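Local structure of putative aminopeptidase (Leishmania major, 5NTH) at residues Val336-Met339 / His345-His348; Val412-Ala417 / Glu533-His538; Ala241-Asp246 / Cys330-Val335. The protein probably acts as a manganese-dependent M17 aminopeptidase that removes residues from the N-terminus of peptides, and binds manganese ions and the inhibitor actinonin. One frame throughout, in Å; residues are numbered along the deposited sequence.

Interaction 1 (Val336-Met339 / His345-His348)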
# COMPACT_ATOMS: atom_id res chain seq x y z
N VAL A 336 44.23 -18.47 9.24
CA VAL A 336 45.55 -18.60 8.65
C VAL A 336 46.65 -17.90 9.45
O VAL A 336 47.77 -18.40 9.54
CB VAL A 336 45.57 -18.12 7.21
CG1 VAL A 336 46.99 -17.89 6.69
CG2 VAL A 336 44.85 -19.12 6.34
N ARG A 337 46.35 -16.73 10.01
CA ARG A 337 47.35 -16.02 10.80
C ARG A 337 47.72 -16.81 12.03
O ARG A 337 48.88 -16.80 12.45
CB ARG A 337 46.84 -14.64 11.22
CG ARG A 337 47.27 -13.58 10.25
CD ARG A 337 46.57 -12.26 10.48
NE ARG A 337 47.08 -11.22 9.56
CZ ARG A 337 46.50 -10.04 9.36
NH1 ARG A 337 45.37 -9.70 9.99
NH2 ARG A 337 47.04 -9.20 8.50
N SER A 338 46.73 -17.47 12.63
CA SER A 338 46.96 -18.28 13.81
C SER A 338 47.85 -19.51 13.44
O SER A 338 48.82 -19.85 14.13
CB SER A 338 45.61 -18.66 14.43
OG SER A 338 45.78 -19.48 15.59
N MET A 339 47.52 -20.15 12.32
CA MET A 339 48.31 -21.26 11.77
C MET A 339 49.79 -20.90 11.60
O MET A 339 50.66 -21.70 11.94
CB MET A 339 47.73 -21.73 10.43
CG MET A 339 46.48 -22.56 10.60
SD MET A 339 45.88 -23.32 9.09
CE MET A 339 45.53 -21.91 8.12
N HIS A 345 48.39 -24.93 16.32
CA HIS A 345 47.16 -24.13 16.50
C HIS A 345 45.93 -24.51 15.71
O HIS A 345 44.83 -24.49 16.29
CB HIS A 345 47.41 -22.63 16.36
CG HIS A 345 47.71 -21.96 17.66
ND1 HIS A 345 48.63 -20.94 17.77
CD2 HIS A 345 47.22 -22.17 18.91
CE1 HIS A 345 48.69 -20.55 19.04
NE2 HIS A 345 47.84 -21.28 19.75
N PHE A 346 46.01 -24.83 14.44
CA PHE A 346 44.80 -25.43 13.84
C PHE A 346 45.21 -26.74 13.23
O PHE A 346 44.91 -27.02 12.08
CB PHE A 346 44.10 -24.50 12.84
CG PHE A 346 43.25 -23.42 13.48
CD1 PHE A 346 43.82 -22.26 13.94
CD2 PHE A 346 41.88 -23.58 13.60
CE1 PHE A 346 43.05 -21.29 14.54
CE2 PHE A 346 41.10 -22.61 14.19
CZ PHE A 346 41.68 -21.46 14.66
N SER A 347 45.91 -27.54 14.02
CA SER A 347 46.58 -28.76 13.51
C SER A 347 45.63 -29.78 12.86
O SER A 347 46.00 -30.49 11.94
CB SER A 347 47.39 -29.44 14.63
OG SER A 347 46.56 -29.84 15.71
N HIS A 348 44.39 -29.76 13.31
CA HIS A 348 43.32 -30.66 12.87
C HIS A 348 42.62 -30.11 11.59
O HIS A 348 41.50 -30.53 11.26
CB HIS A 348 42.29 -30.79 14.02
CG HIS A 348 41.73 -29.47 14.44
ND1 HIS A 348 42.44 -28.57 15.22
CD2 HIS A 348 40.59 -28.84 14.09
CE1 HIS A 348 41.74 -27.47 15.37
NE2 HIS A 348 40.60 -27.60 14.70
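Ser-338 and Met-339, near the C-terminal end of helix 323-341, pack against His-345 and Phe-346 in the loop that follows. This is the turn of a helix-to-strand connection in the alpha/beta catalytic domain: the chain leaves the helix, doubles back beside its last turn and enters strand 349-361, the CA atoms of Met-339 and His-345 lying 5.7 Å apart. Ser-338 comes first. Its OG stands opposite the backbone N (chi1 179°), which carries it out to the loop, where it lies in the plane of the Phe-346 ring, at the edge, 3.4 Å from CE1. The same OG is 3.6 Å from CB of His-345, and its hydrogen bond goes outside the contact, to OE2 of Glu-205. A small hydroxyl suits this place: its polar end is satisfied by the glutamate while its slim CB lies near the same ring atom, 3.7 Å from CE1 of Phe-346. One residue on, Met-339 brings a flexible, apolar chain that crosses the Phe-346 side chain at about a right angle and also lies on Tyr-281 of strand 275-282. Phe-346 is buried here, as suits an aromatic side chain, and also packs edge-to-face with Phe-532 of helix 528-536. Met-339 meets it through a methylene rather than through sulfur: CG sits 3.8 Å from CB of Phe-346.

Interaction 2 (Val412-Ala417 / Glu533-His538)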
# COMPACT_ATOMS: atom_id res chain seq x y z
N VAL A 412 33.54 -30.24 5.14
CA VAL A 412 32.47 -29.42 5.70
C VAL A 412 32.38 -28.11 4.93
O VAL A 412 33.39 -27.53 4.57
CB VAL A 412 32.64 -29.24 7.23
CG1 VAL A 412 34.08 -28.92 7.55
CG2 VAL A 412 31.70 -28.20 7.83
N LEU A 413 31.15 -27.71 4.63
CA LEU A 413 30.92 -26.47 3.93
C LEU A 413 30.13 -25.49 4.79
O LEU A 413 29.00 -25.79 5.20
CB LEU A 413 30.20 -26.69 2.62
CG LEU A 413 30.38 -25.43 1.79
CD1 LEU A 413 30.82 -25.78 0.38
CD2 LEU A 413 29.14 -24.55 1.83
N ILE A 414 30.73 -24.32 5.01
CA ILE A 414 30.10 -23.26 5.77
C ILE A 414 29.66 -22.15 4.84
O ILE A 414 30.50 -21.48 4.23
CB ILE A 414 31.03 -22.64 6.80
CG1 ILE A 414 31.62 -23.73 7.69
CG2 ILE A 414 30.26 -21.61 7.62
CD1 ILE A 414 32.57 -23.19 8.74
N ASP A 415 28.35 -21.93 4.79
CA ASP A 415 27.74 -20.93 3.93
C ASP A 415 27.28 -19.78 4.81
O ASP A 415 26.56 -19.98 5.79
CB ASP A 415 26.55 -21.56 3.18
CG ASP A 415 26.09 -20.74 1.96
OD1 ASP A 415 26.93 -20.43 1.10
OD2 ASP A 415 24.87 -20.43 1.86
N MET A 416 27.72 -18.58 4.48
CA MET A 416 27.38 -17.43 5.31
C MET A 416 26.93 -16.29 4.45
O MET A 416 27.62 -15.92 3.51
CB MET A 416 28.56 -16.98 6.18
CG MET A 416 28.17 -15.95 7.21
SD MET A 416 29.58 -15.36 8.17
CE MET A 416 29.87 -16.73 9.27
N ALA A 417 25.78 -15.73 4.80
CA ALA A 417 25.09 -14.79 3.94
C ALA A 417 24.08 -13.94 4.72
O ALA A 417 23.44 -14.44 5.63
CB ALA A 417 24.39 -15.56 2.86
N GLU A 533 35.81 -19.83 16.40
CA GLU A 533 35.45 -20.79 17.47
C GLU A 533 35.09 -22.14 16.90
O GLU A 533 35.67 -23.16 17.29
CB GLU A 533 34.28 -20.30 18.32
CG GLU A 533 34.72 -19.48 19.51
CD GLU A 533 35.60 -20.25 20.52
OE1 GLU A 533 35.25 -21.41 20.87
OE2 GLU A 533 36.63 -19.67 20.97
N PHE A 534 34.14 -22.13 15.97
CA PHE A 534 33.64 -23.33 15.36
C PHE A 534 34.76 -24.23 14.85
O PHE A 534 34.76 -25.42 15.13
CB PHE A 534 32.67 -22.97 14.23
CG PHE A 534 32.12 -24.16 13.51
CD1 PHE A 534 31.13 -24.94 14.11
CD2 PHE A 534 32.61 -24.53 12.27
CE1 PHE A 534 30.63 -26.06 13.47
CE2 PHE A 534 32.11 -25.65 11.61
CZ PHE A 534 31.12 -26.41 12.22
N LEU A 535 35.71 -23.66 14.12
CA LEU A 535 36.87 -24.41 13.63
C LEU A 535 37.89 -24.76 14.72
O LEU A 535 38.46 -25.84 14.66
CB LEU A 535 37.57 -23.62 12.53
CG LEU A 535 36.70 -23.34 11.32
CD1 LEU A 535 37.43 -22.57 10.24
CD2 LEU A 535 36.17 -24.65 10.74
N ARG A 536 38.10 -23.88 15.69
CA ARG A 536 39.02 -24.19 16.78
C ARG A 536 38.53 -25.43 17.56
O ARG A 536 39.30 -26.37 17.78
CB ARG A 536 39.28 -23.00 17.73
CG ARG A 536 40.76 -22.84 18.06
CD ARG A 536 41.13 -21.81 19.11
NE ARG A 536 40.60 -22.16 20.43
CZ ARG A 536 39.62 -21.53 21.07
NH1 ARG A 536 39.02 -20.46 20.54
NH2 ARG A 536 39.23 -21.95 22.27
N GLN A 537 37.25 -25.47 17.93
CA GLN A 537 36.76 -26.65 18.63
C GLN A 537 36.72 -27.83 17.62
O GLN A 537 35.90 -27.83 16.72
CB GLN A 537 35.40 -26.38 19.28
N HIS A 538 37.65 -28.79 17.77
CA HIS A 538 37.77 -29.97 16.87
C HIS A 538 37.44 -29.67 15.39
O HIS A 538 36.29 -29.73 14.95
CB HIS A 538 36.92 -31.15 17.38
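Ile-414 of strand 412-417 reaches across to Phe-534 and Leu-535 of the C-terminal helix 528-536, joining the central sheet of the alpha/beta catalytic domain to a helix packed against it. The backbone of Ile-414 is hydrogen-bonded to Ala-294 and Val-296 of the parallel strand 291-300, so its CB leaves a hydrogen-bonded strand and points toward the helix. At CB the chain forks. CG2 takes the position opposite the backbone N and CG1 lies opposite the carbonyl carbon (chi1 -53°); neither comes within 4.2 Å of the helix segment, but CG1 carries the longer branch forward. Fully extended at chi2, that branch ends in CD1, and this methyl makes the contact: it approaches the Phe-534 ring obliquely, 3.8 Å from both CD2 and CE2, and lies a looser 4.4 Å from CD2 of Leu-535. The slim, reaching branch of isoleucine suits a gap of 10.2 Å between the CA atoms of Ile-414 and Phe-534. Phenylalanine answers with a broad ring that also lies on Met-445 and Ala-448 of helix 439-452, and Leu-535 leans on Ile-293. With purely apolar groups meeting, the cohesion is van der Waals and hydrophobic, and the fit depends on shape.

Interaction 3 (Ala241-Asp246 / Cys330-Val335)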
# COMPACT_ATOMS: atom_id res chain seq x y z
N ALA A 241 48.65 -12.45 -1.32
CA ALA A 241 50.10 -12.35 -1.41
C ALA A 241 50.75 -12.13 -0.04
O ALA A 241 51.88 -12.51 0.15
CB ALA A 241 50.51 -11.27 -2.39
N GLU A 242 50.04 -11.52 0.91
CA GLU A 242 50.61 -11.30 2.26
C GLU A 242 50.78 -12.64 2.96
O GLU A 242 51.86 -12.98 3.44
CB GLU A 242 49.73 -10.38 3.14
CG GLU A 242 50.42 -9.88 4.42
CD GLU A 242 49.46 -9.61 5.60
OE1 GLU A 242 48.61 -8.70 5.46
OE2 GLU A 242 49.58 -10.27 6.68
N LEU A 243 49.67 -13.39 2.99
CA LEU A 243 49.59 -14.69 3.65
C LEU A 243 50.19 -15.84 2.85
O LEU A 243 50.32 -16.92 3.38
CB LEU A 243 48.12 -15.01 4.00
CG LEU A 243 47.37 -13.97 4.83
CD1 LEU A 243 45.90 -14.34 4.95
CD2 LEU A 243 47.97 -13.82 6.21
N GLY A 244 50.54 -15.61 1.59
CA GLY A 244 51.27 -16.61 0.80
C GLY A 244 50.40 -17.78 0.42
O GLY A 244 50.84 -18.93 0.53
N VAL A 245 49.17 -17.51 -0.01
CA VAL A 245 48.16 -18.58 -0.28
C VAL A 245 47.80 -18.61 -1.75
O VAL A 245 48.05 -17.65 -2.48
CB VAL A 245 46.88 -18.43 0.60
CG1 VAL A 245 47.25 -18.15 2.05
CG2 VAL A 245 45.94 -17.33 0.10
N ASP A 246 47.18 -19.71 -2.18
CA ASP A 246 46.76 -19.83 -3.57
C ASP A 246 45.46 -19.02 -3.72
O ASP A 246 44.67 -18.90 -2.78
CB ASP A 246 46.60 -21.30 -4.05
CG ASP A 246 47.87 -22.17 -3.80
OD1 ASP A 246 49.02 -21.65 -3.84
OD2 ASP A 246 47.71 -23.40 -3.58
N CYS A 330 37.39 -12.51 6.51
CA CYS A 330 38.22 -12.10 7.63
C CYS A 330 38.46 -13.23 8.63
O CYS A 330 39.49 -13.25 9.28
CB CYS A 330 37.62 -10.89 8.36
SG CYS A 330 37.47 -9.40 7.38
N ALA A 331 37.52 -14.16 8.79
CA ALA A 331 37.79 -15.40 9.52
C ALA A 331 38.92 -16.20 8.88
O ALA A 331 39.85 -16.62 9.57
CB ALA A 331 36.56 -16.26 9.64
N PHE A 332 38.87 -16.39 7.57
CA PHE A 332 40.03 -17.01 6.86
C PHE A 332 41.38 -16.39 7.25
O PHE A 332 42.34 -17.11 7.52
CB PHE A 332 39.84 -16.92 5.36
CG PHE A 332 40.99 -17.46 4.55
CD1 PHE A 332 41.10 -18.81 4.29
CD2 PHE A 332 41.90 -16.59 3.98
CE1 PHE A 332 42.13 -19.29 3.49
CE2 PHE A 332 42.92 -17.06 3.18
CZ PHE A 332 43.06 -18.42 2.95
N ILE A 333 41.44 -15.07 7.32
CA ILE A 333 42.67 -14.33 7.58
C ILE A 333 43.19 -14.62 8.96
O ILE A 333 44.38 -14.88 9.12
CB ILE A 333 42.42 -12.83 7.41
CG1 ILE A 333 42.20 -12.57 5.92
CG2 ILE A 333 43.56 -11.98 7.98
CD1 ILE A 333 41.91 -11.12 5.57
N ALA A 334 42.29 -14.57 9.94
CA ALA A 334 42.62 -14.79 11.33
C ALA A 334 43.08 -16.24 11.58
O ALA A 334 44.11 -16.47 12.24
CB ALA A 334 41.43 -14.49 12.19
N VAL A 335 42.32 -17.19 11.05
CA VAL A 335 42.68 -18.60 11.11
C VAL A 335 44.04 -18.84 10.50
O VAL A 335 44.91 -19.34 11.16
CB VAL A 335 41.68 -19.48 10.38
CG1 VAL A 335 42.22 -20.89 10.25
CG2 VAL A 335 40.37 -19.51 11.16
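Leu-243 and Val-245, where helix 229-243 runs out, pack on Phe-332 and Ile-333 of helix 323-341, so the contact ties the two helices together beside the sheet of the catalytic domain. Leu-243 holds CG opposite its carbonyl carbon (chi1 -55°) and extends at chi2. This common leucine conformation puts CD1 over the neighbouring helix, 4.2 Å from both CA and CG1 of Ile-333; the same methyl comes obliquely to the Phe-332 ring, 4.4 Å from CE2. Gly-244 then ends the helix with a positive phi of 71°, a backbone shape glycine adopts easily, and the turn brings Val-245 round to the Phe-332 ring. Its CG2 meets the ring at the edge, close to its plane and 4.2 Å from CZ. The ring is there because Phe-332 swings CG opposite its own backbone N (chi1 177°), sending the side chain out from the helix, where it also lies on Ile-352 and Val-354 of strand 349-361 and on Leu-279. A flat aromatic ring suits a side chain that spans from helix to sheet, with a valine methyl at its edge and a leucine methyl approaching obliquely. Since every touching group is a hydrocarbon at ordinary van der Waals separation, side-chain conformation rather than polar direction sets how the two segments fit.

How the interactions relate
All three contacts are buried, but interaction 2 lies nearest the chain's centre, with Ile-414 about 12 Å, side chain to side chain, from the manganese ligand Lys-298; interactions 1 and 3 lie further out, away from the sites. Those two share helix 323-341: interaction 3 takes a middle turn and interaction 1 a turn near its end, and Val-336 packs on Leu-243 between them. Interaction 1 adjoins interaction 2 through a probable hydrogen bond from His-348 NE2 to Leu-535 O, while interactions 2 and 3 do not touch. Chemistry follows place: 2 and 3 join aliphatic groups and rings only, whereas the turn of interaction 1 also brings in a hydroxyl.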